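Local structure of putative surface-anchored fimbrial subunit (Corynebacterium diphtheriae, 3HR6) at residues 142-147 / 174-179; 186-191 / 231-236; 205-210 / 252-257. The protein probably forms the shaft of surface pili as the repeating major pilin subunit, built of tandem Ig-like modules stabilised by isopeptide and disulfide bonds and carrying a calcium ion. One frame throughout, in Å; residues are numbered along the deposited sequence.

How the contacts relate
Following the chain from the N terminus, strand 131-143 ends and contact 1 begins. Its partner 174-179 comes 27 residues later, closing a loop that holds strands 148-152 and 166-174 and the calcium ligands between them. Contact 2 opens only after that, so contact 1 stands in series with the other two. Contacts 2 and 3 cross: 186-191, 205-210, 231-236 and 252-257 alternate between the two pairs, which belong to different sheets. Those sheets face each other in the middle module, with L232 on F256 and V234 on V207. I175 of contact 1 turns away from 142-147 onto F187, L209 and L252, so 174-179 joins the exit of strand 131-143 to the sandwich core.

Contact 1. Residues 142-147 / 174-179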
loop_
_atom_site.group_PDB
_atom_site.type_symbol
_atom_site.label_atom_id
_atom_site.label_comp_id
_atom_site.label_asym_id
_atom_site.label_seq_id
_atom_site.Cartn_x
_atom_site.Cartn_y
_atom_site.Cartn_z
ATOM N N GLN A 142 5.789 15.420 12.354
ATOM C CA GLN A 142 6.500 14.165 12.558
ATOM C C GLN A 142 6.268 13.266 11.376
ATOM O O GLN A 142 5.183 13.169 10.841
ATOM C CB GLN A 142 6.108 13.469 13.873
ATOM C CG GLN A 142 6.482 14.229 15.164
ATOM C CD GLN A 142 5.522 15.317 15.551
ATOM O OE1 GLN A 142 4.321 15.077 15.730
ATOM N NE2 GLN A 142 6.039 16.543 15.690
ATOM N N ALA A 143 7.337 12.602 10.969
ATOM C CA ALA A 143 7.287 11.701 9.854
ATOM C C ALA A 143 6.574 10.383 10.213
ATOM O O ALA A 143 6.558 9.944 11.359
ATOM C CB ALA A 143 8.724 11.399 9.370
ATOM N N LEU A 144 6.016 9.788 9.179
ATOM C CA LEU A 144 5.477 8.434 9.192
ATOM C C LEU A 144 6.475 7.526 8.470
ATOM O O LEU A 144 6.931 7.817 7.352
ATOM C CB LEU A 144 4.137 8.389 8.479
ATOM C CG LEU A 144 3.000 9.008 9.303
ATOM C CD1 LEU A 144 1.857 9.484 8.402
ATOM C CD2 LEU A 144 2.560 7.981 10.305
ATOM N N SER A 145 6.793 6.413 9.095
ATOM C CA SER A 145 7.689 5.433 8.493
ATOM C C SER A 145 6.933 4.637 7.460
ATOM O O SER A 145 5.739 4.419 7.621
ATOM C CB SER A 145 8.189 4.464 9.560
ATOM O OG SER A 145 8.961 5.159 10.524
ATOM N N GLU A 146 7.644 4.156 6.439
ATOM C CA GLU A 146 7.006 3.361 5.406
ATOM C C GLU A 146 6.584 2.005 5.988
ATOM O O GLU A 146 7.465 1.256 6.414
ATOM C CB GLU A 146 8.013 3.107 4.281
ATOM C CG GLU A 146 7.531 2.144 3.180
ATOM C CD GLU A 146 8.606 1.883 2.147
ATOM O OE1 GLU A 146 9.474 1.008 2.366
ATOM O OE2 GLU A 146 8.599 2.615 1.163
ATOM N N PRO A 147 5.271 1.689 5.951
ATOM C CA PRO A 147 4.862 0.357 6.433
ATOM C C PRO A 147 5.498 -0.756 5.640
ATOM O O PRO A 147 5.824 -0.602 4.443
ATOM C CB PRO A 147 3.336 0.336 6.216
ATOM C CG PRO A 147 2.958 1.850 6.309
ATOM C CD PRO A 147 4.127 2.502 5.558
ATOM N N LYS A 174 4.499 1.346 11.805
ATOM C CA LYS A 174 5.055 1.881 13.019
ATOM C C LYS A 174 4.248 3.068 13.484
ATOM O O LYS A 174 3.878 3.902 12.656
ATOM C CB LYS A 174 6.506 2.288 12.786
ATOM C CG LYS A 174 7.327 1.045 12.677
ATOM C CD LYS A 174 8.794 1.173 12.635
ATOM C CE LYS A 174 9.447 -0.243 12.679
ATOM N NZ LYS A 174 9.341 -1.092 13.952
ATOM N N ILE A 175 3.973 3.122 14.792
ATOM C CA ILE A 175 3.338 4.296 15.366
ATOM C C ILE A 175 4.424 5.319 15.646
ATOM O O ILE A 175 5.296 5.061 16.471
ATOM C CB ILE A 175 2.572 3.989 16.677
ATOM C CG1 ILE A 175 1.611 2.824 16.472
ATOM C CG2 ILE A 175 1.878 5.255 17.178
ATOM C CD1 ILE A 175 0.583 3.048 15.375
ATOM N N PRO A 176 4.362 6.497 14.987
ATOM C CA PRO A 176 5.391 7.502 15.288
ATOM C C PRO A 176 5.230 8.116 16.664
ATOM O O PRO A 176 4.117 8.164 17.205
ATOM C CB PRO A 176 5.137 8.560 14.218
ATOM C CG PRO A 176 3.657 8.533 14.062
ATOM C CD PRO A 176 3.345 7.052 14.083
ATOM N N GLU A 177 6.331 8.606 17.237
ATOM C CA GLU A 177 6.237 9.490 18.386
ATOM C C GLU A 177 5.783 10.870 17.885
ATOM O O GLU A 177 6.366 11.421 16.922
ATOM C CB GLU A 177 7.534 9.600 19.186
ATOM C CG GLU A 177 7.421 10.506 20.384
ATOM C CD GLU A 177 8.676 10.569 21.228
ATOM O OE1 GLU A 177 9.641 9.868 20.891
ATOM O OE2 GLU A 177 8.648 11.311 22.228
ATOM N N ILE A 178 4.733 11.386 18.513
ATOM C CA ILE A 178 4.186 12.698 18.150
ATOM C C ILE A 178 4.429 13.731 19.268
ATOM O O ILE A 178 4.752 13.392 20.408
ATOM C CB ILE A 178 2.704 12.624 17.755
ATOM C CG1 ILE A 178 1.829 12.288 18.970
ATOM C CG2 ILE A 178 2.503 11.637 16.545
ATOM C CD1 ILE A 178 0.315 12.250 18.644
ATOM N N ALA A 179 4.273 14.994 18.902
ATOM C CA ALA A 179 4.475 16.118 19.793
ATOM C C ALA A 179 3.775 15.876 21.136
ATOM O O ALA A 179 2.612 15.460 21.173
ATOM C CB ALA A 179 3.940 17.374 19.137
HETATM O O HOH W 1 5.508 2.154 9.361
HETATM O O HOH W 2 5.578 5.850 11.625
#
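K174 O takes a 2.8 Å hydrogen bond from water 2, which accepts one from S145 N. Water 1 repeats the bridge next to it, accepting from K174 N and donating to S145 O at 2.9 Å. The two waters thus stand in for direct backbone pairing between antiparallel chains, where strand 131-143 of the first Ig-like module runs out toward strand 148-152 of the next. The CB atoms of S145 and K174 meet beside this bridge, while the K174 amine leads away to a salt bridge with E251. The P176 ring lies against the other chain: its CB rests on A143 O (3.5 Å), and its CG meets L144 CD2 at 4.0 Å, the leucine branch slanting across the ring. At the far end Q142 chi1 (-65°) sets CG beside the backbone N, near E177 O, and the bend at chi2 (81°) lays the amide over the I178-A179 backbone. Q142 NE2 is held by G14 O. Q142 OE1 takes the one direct hydrogen bond of the contact, from A179 N at 3.2 Å, and the donor sits above the carbonyl plane, 75° out of it and not on a lone pair.

Contact 2. Residues 186-191 / 231-236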
loop_
_atom_site.group_PDB
_atom_site.type_symbol
_atom_site.label_atom_id
_atom_site.label_comp_id
_atom_site.label_asym_id
_atom_site.label_seq_id
_atom_site.Cartn_x
_atom_site.Cartn_y
_atom_site.Cartn_z
ATOM N N GLY A 186 -6.378 10.696 13.713
ATOM C CA GLY A 186 -7.002 9.463 13.265
ATOM C C GLY A 186 -5.888 8.575 12.804
ATOM O O GLY A 186 -4.736 8.979 12.834
ATOM N N PHE A 187 -6.212 7.363 12.368
ATOM C CA PHE A 187 -5.171 6.440 11.960
ATOM C C PHE A 187 -5.819 5.383 11.093
ATOM O O PHE A 187 -6.596 4.565 11.582
ATOM C CB PHE A 187 -4.447 5.833 13.168
ATOM C CG PHE A 187 -3.003 5.485 12.896
ATOM C CD1 PHE A 187 -2.021 6.443 12.989
ATOM C CD2 PHE A 187 -2.634 4.221 12.533
ATOM C CE1 PHE A 187 -0.709 6.141 12.771
ATOM C CE2 PHE A 187 -1.289 3.930 12.263
ATOM C CZ PHE A 187 -0.356 4.880 12.385
ATOM N N THR A 188 -5.590 5.502 9.798
ATOM C CA THR A 188 -6.211 4.609 8.847
ATOM C C THR A 188 -5.141 3.828 8.083
ATOM O O THR A 188 -4.153 4.401 7.657
ATOM C CB THR A 188 -7.075 5.405 7.861
ATOM O OG1 THR A 188 -8.157 6.022 8.566
ATOM C CG2 THR A 188 -7.664 4.496 6.764
ATOM N N VAL A 189 -5.310 2.523 7.941
ATOM C CA VAL A 189 -4.458 1.712 7.071
ATOM C C VAL A 189 -5.393 1.194 5.986
ATOM O O VAL A 189 -6.376 0.544 6.295
ATOM C CB VAL A 189 -3.743 0.568 7.791
ATOM C CG1 VAL A 189 -2.921 -0.320 6.747
ATOM C CG2 VAL A 189 -2.835 1.119 8.908
ATOM N N ALA A 190 -5.104 1.541 4.713
ATOM C CA ALA A 190 -5.945 1.128 3.599
ATOM C C ALA A 190 -5.135 0.408 2.574
ATOM O O ALA A 190 -3.952 0.682 2.380
ATOM C CB ALA A 190 -6.619 2.330 2.911
ATOM N N ASP A 191 -5.804 -0.529 1.916
ATOM C CA ASP A 191 -5.100 -1.368 0.931
ATOM C C ASP A 191 -6.036 -1.588 -0.215
ATOM O O ASP A 191 -7.113 -2.168 -0.032
ATOM C CB ASP A 191 -4.674 -2.690 1.598
ATOM C CG ASP A 191 -3.771 -3.542 0.718
ATOM O OD1 ASP A 191 -3.996 -3.559 -0.531
ATOM O OD2 ASP A 191 -2.858 -4.146 1.270
ATOM N N VAL A 231 -10.930 -2.103 -1.827
ATOM C CA VAL A 231 -10.146 -1.469 -0.810
ATOM C C VAL A 231 -10.585 -2.019 0.554
ATOM O O VAL A 231 -11.780 -2.069 0.864
ATOM C CB VAL A 231 -10.381 0.048 -0.778
ATOM C CG1 VAL A 231 -9.521 0.708 0.293
ATOM C CG2 VAL A 231 -10.123 0.676 -2.154
ATOM N N LEU A 232 -9.595 -2.458 1.324
ATOM C CA LEU A 232 -9.759 -2.843 2.715
ATOM C C LEU A 232 -9.240 -1.690 3.547
ATOM O O LEU A 232 -8.170 -1.187 3.300
ATOM C CB LEU A 232 -8.938 -4.081 3.014
ATOM C CG LEU A 232 -8.808 -4.488 4.499
ATOM C CD1 LEU A 232 -10.145 -4.759 5.160
ATOM C CD2 LEU A 232 -7.885 -5.688 4.631
ATOM N N SER A 233 -9.993 -1.293 4.564
ATOM C CA SER A 233 -9.641 -0.140 5.379
ATOM C C SER A 233 -9.814 -0.489 6.835
ATOM O O SER A 233 -10.842 -1.052 7.183
ATOM C CB SER A 233 -10.629 0.978 5.074
ATOM O OG SER A 233 -10.380 2.101 5.901
ATOM N N VAL A 234 -8.797 -0.147 7.620
ATOM C CA VAL A 234 -8.779 -0.343 9.080
ATOM C C VAL A 234 -8.545 1.015 9.689
ATOM O O VAL A 234 -7.566 1.665 9.387
ATOM C CB VAL A 234 -7.688 -1.279 9.513
ATOM C CG1 VAL A 234 -7.629 -1.316 11.096
ATOM C CG2 VAL A 234 -7.908 -2.680 8.898
ATOM N N GLN A 235 -9.445 1.408 10.590
ATOM C CA GLN A 235 -9.403 2.740 11.120
ATOM C C GLN A 235 -9.485 2.650 12.610
ATOM O O GLN A 235 -10.372 1.981 13.135
ATOM C CB GLN A 235 -10.624 3.453 10.584
ATOM C CG GLN A 235 -10.616 4.910 10.703
ATOM C CD GLN A 235 -11.540 5.545 9.672
ATOM O OE1 GLN A 235 -11.147 5.812 8.502
ATOM N NE2 GLN A 235 -12.743 5.771 10.080
ATOM N N LEU A 236 -8.615 3.368 13.293
ATOM C CA LEU A 236 -8.652 3.442 14.744
ATOM C C LEU A 236 -9.352 4.711 15.212
ATOM O O LEU A 236 -9.076 5.799 14.743
ATOM C CB LEU A 236 -7.253 3.402 15.351
ATOM C CG LEU A 236 -6.386 2.208 14.989
ATOM C CD1 LEU A 236 -4.925 2.400 15.522
ATOM C CD2 LEU A 236 -7.023 0.942 15.523
#
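V231 lies against D191 and A190, its CG1 over D191 O (3.8 Å), and the same methyl touches A190 CB. L232 makes a two-way backbone pair with D191: L232 N donates to D191 O, and D191 N returns a bond to L232 O, each 2.8 Å long. The L232 side chain leaves on the same face as D191 and settles on F256. D191 itself, with CG anti to the backbone N (chi1 -172°), directs OD2 to K149 and lies close to N271. An acid beside a lysine and an asparagine is the grouping in which intramolecular isopeptide bonds form in Ig-like pilin modules, and this one is consistent with that chemistry. S233 and A190 form a non-hydrogen-bonded pair, and S233 OG, anti to the backbone N, is met from the partner strand by T188 CG2 at 3.7 Å. V234 is the next hydrogen-bonded residue, exchanging N-H and C=O with V189 in two short, nearly straight bonds. The two strands are antiparallel neighbours in one sheet of the middle module's beta sandwich: F187, V189, D191, L232, V234 and L236 line one face, where F187, V189, D191 and L232 meet strand 251-259 of the facing sheet and V234 and L236 also touch V219 in the adjoining strand, while T188, A190, S233 and Q235 occupy the other face. Q235 stretches beyond CG obliquely over T188, bringing OE1 to 3.0 Å from T188 OG1; T188 OG1 also has S278 O as a partner, so its single proton may go there instead. L236 N donates to F187 O at 2.9 Å, and L236 CD1 lies alongside the phenylalanine, 4.2 Å from F187 CD2.

Contact 3. Residues 205-210 / 252-257; sequences ITVTLG and LVVEFE
Strands 206-209 and 252-257 run antiparallel, their axes 4.7 Å apart at closest approach and 168° between their directions. T206 pairs with E255 and T208 with V253, each through two backbone hydrogen bonds, while V207 with V254 and L209 with L252 are the non-hydrogen-bonded pairs between and beyond them. Both threonines carry OG1 in the crowded position between backbone N and carbonyl carbon (chi1 65° and 67°), which turns the hydroxyl toward the partner strand. T208 OG1 rests at 3.5 Å from V253 CB, side by side with the valine. T206 OG1 lies 3.4 Å from E255 CB and binds two waters: water 4 goes on to E255 OE1, at 2.7 Å, and water 3 to V253 O. The carboxylate also has long, weak ion pairs with R170 and K168. On the opposite face, L252 CD1 slants across to V207 CG1 (3.8 Å) and lies over T208 O, L209 CD1 comes back to the L252 backbone, and the I205 side chain passes obliquely by F256, CG1 4.0 Å from F256 CB. V207 and V254 both rest on V234 of the facing sheet. The chemistry therefore divides by face: that of T206, T208 and E255 is mostly polar and water-bridged, with V253 the apolar exception, while the other packs aliphatic groups and the F256 ring into the core of this Ig-like sandwich.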
loop_
_atom_site.group_PDB
_atom_site.type_symbol
_atom_site.label_atom_id
_atom_site.label_comp_id
_atom_site.label_asym_id
_atom_site.label_seq_id
_atom_site.Cartn_x
_atom_site.Cartn_y
_atom_site.Cartn_z
ATOM N N ILE A 205 -9.435 -11.184 8.817
ATOM C CA ILE A 205 -8.811 -9.869 8.950
ATOM C C ILE A 205 -8.501 -9.665 10.409
ATOM O O ILE A 205 -9.383 -9.722 11.235
ATOM C CB ILE A 205 -9.712 -8.724 8.464
ATOM C CG1 ILE A 205 -10.162 -8.986 7.011
ATOM C CG2 ILE A 205 -8.975 -7.412 8.559
ATOM C CD1 ILE A 205 -11.305 -8.076 6.580
ATOM N N THR A 206 -7.219 -9.433 10.701
ATOM C CA THR A 206 -6.806 -9.242 12.068
ATOM C C THR A 206 -6.013 -7.953 12.214
ATOM O O THR A 206 -5.315 -7.503 11.292
ATOM C CB THR A 206 -5.951 -10.424 12.580
ATOM O OG1 THR A 206 -4.731 -10.473 11.828
ATOM C CG2 THR A 206 -6.762 -11.772 12.453
ATOM N N VAL A 207 -6.137 -7.393 13.404
ATOM C CA VAL A 207 -5.506 -6.141 13.720
ATOM C C VAL A 207 -4.944 -6.279 15.123
ATOM O O VAL A 207 -5.672 -6.623 16.103
ATOM C CB VAL A 207 -6.469 -4.949 13.655
ATOM C CG1 VAL A 207 -5.729 -3.640 13.928
ATOM C CG2 VAL A 207 -7.226 -4.864 12.334
ATOM N N THR A 208 -3.645 -5.998 15.226
ATOM C CA THR A 208 -2.972 -5.992 16.512
ATOM C C THR A 208 -2.148 -4.708 16.671
ATOM O O THR A 208 -1.660 -4.147 15.696
ATOM C CB THR A 208 -2.035 -7.194 16.666
ATOM O OG1 THR A 208 -0.951 -7.092 15.743
ATOM C CG2 THR A 208 -2.772 -8.512 16.380
ATOM N N LEU A 209 -2.034 -4.237 17.896
ATOM C CA LEU A 209 -1.177 -3.106 18.254
ATOM C C LEU A 209 -0.214 -3.577 19.331
ATOM O O LEU A 209 -0.637 -3.976 20.390
ATOM C CB LEU A 209 -2.014 -1.949 18.782
ATOM C CG LEU A 209 -1.303 -0.647 19.174
ATOM C CD1 LEU A 209 -0.493 -0.097 17.985
ATOM C CD2 LEU A 209 -2.270 0.374 19.699
ATOM N N GLY A 210 1.086 -3.552 19.051
ATOM C CA GLY A 210 2.054 -3.989 20.069
ATOM C C GLY A 210 1.867 -5.470 20.370
ATOM O O GLY A 210 2.121 -5.913 21.506
ATOM N N LEU A 252 1.387 -1.447 14.510
ATOM C CA LEU A 252 0.043 -1.819 14.198
ATOM C C LEU A 252 0.131 -2.802 13.050
ATOM O O LEU A 252 0.588 -2.410 11.979
ATOM C CB LEU A 252 -0.726 -0.556 13.782
ATOM C CG LEU A 252 -2.178 -0.795 13.400
ATOM C CD1 LEU A 252 -2.982 -1.123 14.617
ATOM C CD2 LEU A 252 -2.770 0.458 12.649
ATOM N N VAL A 253 -0.332 -4.039 13.215
ATOM C CA VAL A 253 -0.197 -5.063 12.192
ATOM C C VAL A 253 -1.575 -5.483 11.733
ATOM O O VAL A 253 -2.385 -5.808 12.568
ATOM C CB VAL A 253 0.579 -6.290 12.703
ATOM C CG1 VAL A 253 0.652 -7.364 11.585
ATOM C CG2 VAL A 253 2.003 -5.848 13.189
ATOM N N VAL A 254 -1.837 -5.328 10.445
ATOM C CA VAL A 254 -3.049 -5.748 9.787
ATOM C C VAL A 254 -2.676 -6.957 8.964
ATOM O O VAL A 254 -1.718 -6.909 8.151
ATOM C CB VAL A 254 -3.601 -4.636 8.885
ATOM C CG1 VAL A 254 -4.842 -5.106 8.071
ATOM C CG2 VAL A 254 -3.900 -3.405 9.745
ATOM N N GLU A 255 -3.408 -8.053 9.162
ATOM C CA GLU A 255 -3.286 -9.209 8.296
ATOM C C GLU A 255 -4.599 -9.572 7.694
ATOM O O GLU A 255 -5.626 -9.394 8.306
ATOM C CB GLU A 255 -2.742 -10.416 9.040
ATOM C CG GLU A 255 -1.307 -10.222 9.439
ATOM C CD GLU A 255 -0.709 -11.502 10.022
ATOM O OE1 GLU A 255 -1.442 -12.300 10.653
ATOM O OE2 GLU A 255 0.500 -11.713 9.813
ATOM N N PHE A 256 -4.564 -10.046 6.453
ATOM C CA PHE A 256 -5.767 -10.546 5.818
ATOM C C PHE A 256 -5.447 -11.554 4.727
ATOM O O PHE A 256 -4.336 -11.586 4.197
ATOM C CB PHE A 256 -6.589 -9.367 5.266
ATOM C CG PHE A 256 -5.933 -8.609 4.150
ATOM C CD1 PHE A 256 -6.219 -8.873 2.827
ATOM C CD2 PHE A 256 -5.017 -7.579 4.440
ATOM C CE1 PHE A 256 -5.589 -8.132 1.808
ATOM C CE2 PHE A 256 -4.378 -6.856 3.422
ATOM C CZ PHE A 256 -4.695 -7.117 2.118
ATOM N N GLU A 257 -6.466 -12.347 4.413
ATOM C CA GLU A 257 -6.410 -13.284 3.308
ATOM C C GLU A 257 -7.402 -12.856 2.213
ATOM O O GLU A 257 -8.429 -12.238 2.491
ATOM C CB GLU A 257 -6.726 -14.700 3.752
ATOM C CG GLU A 257 -5.723 -15.305 4.680
ATOM C CD GLU A 257 -5.953 -16.796 4.912
ATOM O OE1 GLU A 257 -6.556 -17.451 4.037
ATOM O OE2 GLU A 257 -5.526 -17.312 5.965
HETATM O O HOH W 3 -2.759 -8.771 12.712
HETATM O O HOH W 4 -3.966 -13.005 11.098
#